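Local coordinates for protein FMN-dependent nitronate monooxygenase (Shewanella oneidensis, PDB 5LSM) that probably oxidises propionate 3-nitronate to 3-oxopropanoate with molecular oxygen, using flavin mononucleotide as its cofactor, and so detoxifies the compound, at residues D170-H182 and L191-Q203. Sequence-based numbering, arbitrary orientation.
Sequences DAIIAQGLEAGGH and LTEQLGTFSLLPQ. With FMN (flavin mononucleotide), chain I.
Glu178 and Thr197 illustrate how a carboxylate can take up the backbone N-H at the start of a helix. From CB, Glu178 places CG beside its own backbone N and opposite the carbonyl carbon (chi1 -73°), then bends at chi2, so that the carboxylate swings round to the helix 197-203. CD comes within 3.6 Å of Thr197 N. OE1 goes further, accepting Thr197 N at 2.7 Å in a nearly straight bond (168°), on its syn side and somewhat out of the carboxylate plane, and it also lies 3.2 Å from Gly196 CA; OE2 stays 3.7 Å from the same Thr197 N. Gly196 is the N-cap, and its O receives both Ser199 N and Leu200 N. The positive end of the helix dipole would probably stabilise the charge on Glu178, and an alanine here would probably leave Thr197 N without this acceptor and the helix start without its nearby negative charge. Beside it, Leu177 N donates to Leu195 O at 3.0 Å, while the Leu177 side chain crosses that of Gln194 at about a right angle, CD2 resting near OE1, which is itself bonded to Arg183.

The arrangement belongs to the beta-alpha unit of a TIM barrel: strand 171-175 runs up to a type I turn, Gly176 to Ala179, and helix 197-203 returns nearly antiparallel to it (155°). Gly176 passes so close to Thr197 that a CB would clash with OG1, a hydroxyl also bonded to Gly216 O. On the strand side of the turn, Leu200 has CG anti to its backbone N, and CD2 reaches Gln175 O at 3.4 Å and packs on Ala174 CB. Beyond the turn the chain meets the cofactor, where Gly180 N donates to the FMN phosphate oxygen O3P at 3.2 Å.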
# COMPACT_ATOMS: atom_id res chain seq x y z
N ASP A 170 0.78 -25.31 2.19
CA ASP A 170 -0.41 -25.61 2.97
C ASP A 170 -1.19 -24.34 3.25
O ASP A 170 -2.40 -24.38 3.46
CB ASP A 170 -0.02 -26.33 4.27
CG ASP A 170 0.46 -27.77 4.01
OD1 ASP A 170 -0.41 -28.62 3.68
OD2 ASP A 170 1.69 -28.04 4.11
N ALA A 171 -0.48 -23.21 3.28
CA ALA A 171 -1.09 -21.88 3.42
C ALA A 171 -0.18 -20.84 2.80
O ALA A 171 1.03 -21.06 2.66
CB ALA A 171 -1.32 -21.55 4.89
N ILE A 172 -0.75 -19.67 2.52
CA ILE A 172 -0.08 -18.57 1.87
C ILE A 172 -0.07 -17.38 2.80
O ILE A 172 -1.13 -16.99 3.30
CB ILE A 172 -0.86 -18.16 0.60
CG1 ILE A 172 -0.85 -19.30 -0.40
CG2 ILE A 172 -0.26 -16.89 -0.04
CD1 ILE A 172 -1.66 -19.01 -1.64
N ILE A 173 1.09 -16.75 2.99
CA ILE A 173 1.14 -15.47 3.70
C ILE A 173 1.05 -14.34 2.66
O ILE A 173 1.96 -14.17 1.85
CB ILE A 173 2.43 -15.30 4.53
CG1 ILE A 173 2.63 -16.45 5.53
CG2 ILE A 173 2.40 -13.98 5.29
CD1 ILE A 173 4.08 -16.67 5.92
N ALA A 174 -0.04 -13.58 2.69
CA ALA A 174 -0.20 -12.43 1.81
C ALA A 174 0.40 -11.19 2.46
O ALA A 174 -0.25 -10.61 3.33
CB ALA A 174 -1.69 -12.19 1.57
N GLN A 175 1.63 -10.81 2.10
CA GLN A 175 2.18 -9.55 2.70
C GLN A 175 2.01 -8.35 1.82
O GLN A 175 2.65 -8.23 0.78
CB GLN A 175 3.63 -9.64 3.19
CG GLN A 175 4.62 -10.01 2.13
CD GLN A 175 5.99 -9.39 2.31
OE1 GLN A 175 6.73 -9.29 1.35
NE2 GLN A 175 6.35 -9.01 3.53
N GLY A 176 1.14 -7.45 2.27
CA GLY A 176 1.00 -6.15 1.67
C GLY A 176 2.26 -5.33 1.80
O GLY A 176 3.07 -5.56 2.69
N LEU A 177 2.37 -4.33 0.94
CA LEU A 177 3.48 -3.38 0.97
C LEU A 177 3.65 -2.68 2.31
O LEU A 177 4.72 -2.15 2.57
CB LEU A 177 3.30 -2.31 -0.14
CG LEU A 177 3.65 -2.71 -1.58
CD1 LEU A 177 3.38 -1.57 -2.53
CD2 LEU A 177 5.10 -3.11 -1.67
N GLU A 178 2.61 -2.66 3.14
CA GLU A 178 2.69 -2.05 4.48
C GLU A 178 3.68 -2.79 5.41
O GLU A 178 4.17 -2.23 6.40
CB GLU A 178 1.30 -2.03 5.14
CG GLU A 178 0.29 -1.03 4.56
CD GLU A 178 -0.65 -1.59 3.49
OE1 GLU A 178 -0.27 -2.54 2.74
OE2 GLU A 178 -1.78 -1.06 3.37
N ALA A 179 3.94 -4.06 5.12
CA ALA A 179 4.79 -4.90 5.96
C ALA A 179 6.17 -4.32 6.17
O ALA A 179 6.77 -3.75 5.25
CB ALA A 179 4.90 -6.30 5.38
N GLY A 180 6.69 -4.51 7.38
CA GLY A 180 8.11 -4.32 7.67
C GLY A 180 8.98 -5.44 7.13
O GLY A 180 8.48 -6.50 6.77
N GLY A 181 10.29 -5.19 7.05
CA GLY A 181 11.24 -6.20 6.60
C GLY A 181 11.21 -6.43 5.11
O GLY A 181 10.66 -5.66 4.37
N HIS A 182 11.83 -7.50 4.67
CA HIS A 182 12.01 -7.71 3.23
C HIS A 182 10.69 -8.01 2.57
O HIS A 182 9.85 -8.76 3.12
CB HIS A 182 12.99 -8.86 2.96
CG HIS A 182 14.43 -8.49 3.11
ND1 HIS A 182 15.13 -8.67 4.28
CD2 HIS A 182 15.33 -8.02 2.21
CE1 HIS A 182 16.37 -8.26 4.13
NE2 HIS A 182 16.53 -7.87 2.88
N LEU A 191 8.63 -3.83 -8.55
CA LEU A 191 7.88 -3.48 -7.35
C LEU A 191 6.47 -2.91 -7.60
O LEU A 191 5.61 -3.01 -6.73
CB LEU A 191 8.69 -2.52 -6.47
CG LEU A 191 9.99 -3.07 -5.85
CD1 LEU A 191 10.65 -1.99 -4.99
CD2 LEU A 191 9.75 -4.32 -5.03
N THR A 192 6.21 -2.37 -8.79
CA THR A 192 4.87 -1.87 -9.11
C THR A 192 3.83 -2.99 -9.30
O THR A 192 2.65 -2.73 -9.48
CB THR A 192 4.88 -1.01 -10.40
OG1 THR A 192 5.12 -1.85 -11.55
CG2 THR A 192 5.94 0.11 -10.31
N GLU A 193 4.28 -4.25 -9.29
CA GLU A 193 3.35 -5.38 -9.32
C GLU A 193 2.75 -5.69 -7.95
O GLU A 193 1.69 -6.32 -7.85
CB GLU A 193 4.02 -6.61 -9.92
CG GLU A 193 4.46 -6.36 -11.34
CD GLU A 193 4.35 -7.57 -12.23
OE1 GLU A 193 4.77 -8.67 -11.80
OE2 GLU A 193 3.92 -7.40 -13.38
N GLN A 194 3.38 -5.16 -6.91
CA GLN A 194 2.99 -5.46 -5.54
C GLN A 194 1.91 -4.50 -5.04
O GLN A 194 1.75 -3.39 -5.56
CB GLN A 194 4.20 -5.43 -4.63
CG GLN A 194 5.19 -6.55 -4.95
CD GLN A 194 6.34 -6.60 -3.97
OE1 GLN A 194 6.22 -6.21 -2.81
NE2 GLN A 194 7.49 -7.06 -4.45
N LEU A 195 1.14 -4.97 -4.06
CA LEU A 195 -0.09 -4.32 -3.66
C LEU A 195 -0.07 -4.07 -2.17
O LEU A 195 0.60 -4.79 -1.41
CB LEU A 195 -1.29 -5.22 -3.95
CG LEU A 195 -1.57 -5.80 -5.34
CD1 LEU A 195 -3.03 -6.23 -5.41
CD2 LEU A 195 -1.27 -4.81 -6.44
N GLY A 196 -0.92 -3.16 -1.73
CA GLY A 196 -1.18 -3.00 -0.31
C GLY A 196 -2.08 -4.09 0.24
O GLY A 196 -2.85 -4.72 -0.49
N THR A 197 -2.02 -4.27 1.56
CA THR A 197 -2.79 -5.33 2.22
C THR A 197 -4.26 -5.34 1.80
O THR A 197 -4.83 -6.40 1.55
CB THR A 197 -2.67 -5.23 3.74
OG1 THR A 197 -1.41 -5.76 4.15
CG2 THR A 197 -3.81 -6.02 4.43
N PHE A 198 -4.85 -4.15 1.71
CA PHE A 198 -6.28 -4.01 1.54
C PHE A 198 -6.74 -4.59 0.22
O PHE A 198 -7.89 -5.02 0.09
CB PHE A 198 -6.67 -2.53 1.59
CG PHE A 198 -8.08 -2.30 2.01
CD1 PHE A 198 -8.46 -2.52 3.34
CD2 PHE A 198 -9.02 -1.85 1.12
CE1 PHE A 198 -9.76 -2.31 3.74
CE2 PHE A 198 -10.32 -1.62 1.52
CZ PHE A 198 -10.69 -1.87 2.82
N SER A 199 -5.86 -4.55 -0.77
CA SER A 199 -6.16 -5.09 -2.09
C SER A 199 -5.56 -6.48 -2.35
O SER A 199 -6.13 -7.25 -3.10
CB SER A 199 -5.69 -4.10 -3.15
OG SER A 199 -6.51 -2.95 -3.10
N LEU A 200 -4.38 -6.77 -1.78
CA LEU A 200 -3.72 -8.07 -1.97
C LEU A 200 -4.53 -9.21 -1.35
O LEU A 200 -4.77 -10.25 -1.99
CB LEU A 200 -2.33 -8.05 -1.33
CG LEU A 200 -1.49 -9.32 -1.54
CD1 LEU A 200 -1.26 -9.57 -3.03
CD2 LEU A 200 -0.17 -9.22 -0.79
N LEU A 201 -4.95 -9.00 -0.11
CA LEU A 201 -5.63 -10.01 0.67
C LEU A 201 -6.88 -10.59 -0.02
O LEU A 201 -6.92 -11.79 -0.29
CB LEU A 201 -5.99 -9.47 2.05
CG LEU A 201 -6.53 -10.49 3.04
CD1 LEU A 201 -5.49 -11.57 3.28
CD2 LEU A 201 -6.89 -9.79 4.36
N PRO A 202 -7.88 -9.73 -0.34
CA PRO A 202 -9.11 -10.29 -0.95
C PRO A 202 -8.88 -10.85 -2.34
O PRO A 202 -9.57 -11.82 -2.73
CB PRO A 202 -10.07 -9.10 -0.99
CG PRO A 202 -9.22 -7.89 -0.84
CD PRO A 202 -8.02 -8.30 -0.04
N GLN A 203 -7.89 -10.33 -3.07
CA GLN A 203 -7.60 -10.87 -4.38
C GLN A 203 -6.86 -12.19 -4.32
O GLN A 203 -7.20 -13.10 -5.06
CB GLN A 203 -6.89 -9.84 -5.25
CG GLN A 203 -7.85 -8.75 -5.72
CD GLN A 203 -7.16 -7.65 -6.51
OE1 GLN A 203 -7.21 -7.64 -7.75
NE2 GLN A 203 -6.52 -6.73 -5.81
N1 FMN I . 9.87 -12.48 7.32
C2 FMN I . 10.55 -13.65 7.15
O2 FMN I . 10.06 -14.55 6.41
N3 FMN I . 11.75 -13.88 7.72
C4 FMN I . 12.34 -12.97 8.51
O4 FMN I . 13.45 -13.18 9.03
C4A FMN I . 11.66 -11.68 8.73
N5 FMN I . 12.19 -10.76 9.53
C5A FMN I . 11.56 -9.60 9.79
C6 FMN I . 12.17 -8.70 10.66
C7 FMN I . 11.56 -7.51 10.98
C7M FMN I . 12.29 -6.56 11.90
C8 FMN I . 10.23 -7.19 10.39
C8M FMN I . 9.57 -5.87 10.74
C9 FMN I . 9.61 -8.09 9.52
C9A FMN I . 10.22 -9.30 9.19
N10 FMN I . 9.63 -10.29 8.34
C10 FMN I . 10.35 -11.48 8.09
C1' FMN I . 8.34 -10.08 7.66
C2' FMN I . 7.17 -10.53 8.53
O2' FMN I . 7.04 -11.96 8.44
C3' FMN I . 5.86 -9.86 8.08
O3' FMN I . 5.74 -9.95 6.66
C4' FMN I . 5.76 -8.38 8.45
O4' FMN I . 6.37 -8.06 9.71
C5' FMN I . 4.29 -7.99 8.45
O5' FMN I . 4.12 -6.58 8.60
P FMN I . 4.12 -5.82 10.02
O1P FMN I . 3.52 -6.76 11.04
O2P FMN I . 3.28 -4.60 9.73
O3P FMN I . 5.57 -5.56 10.23
O HOH W 1 -2.30 -8.75 3.24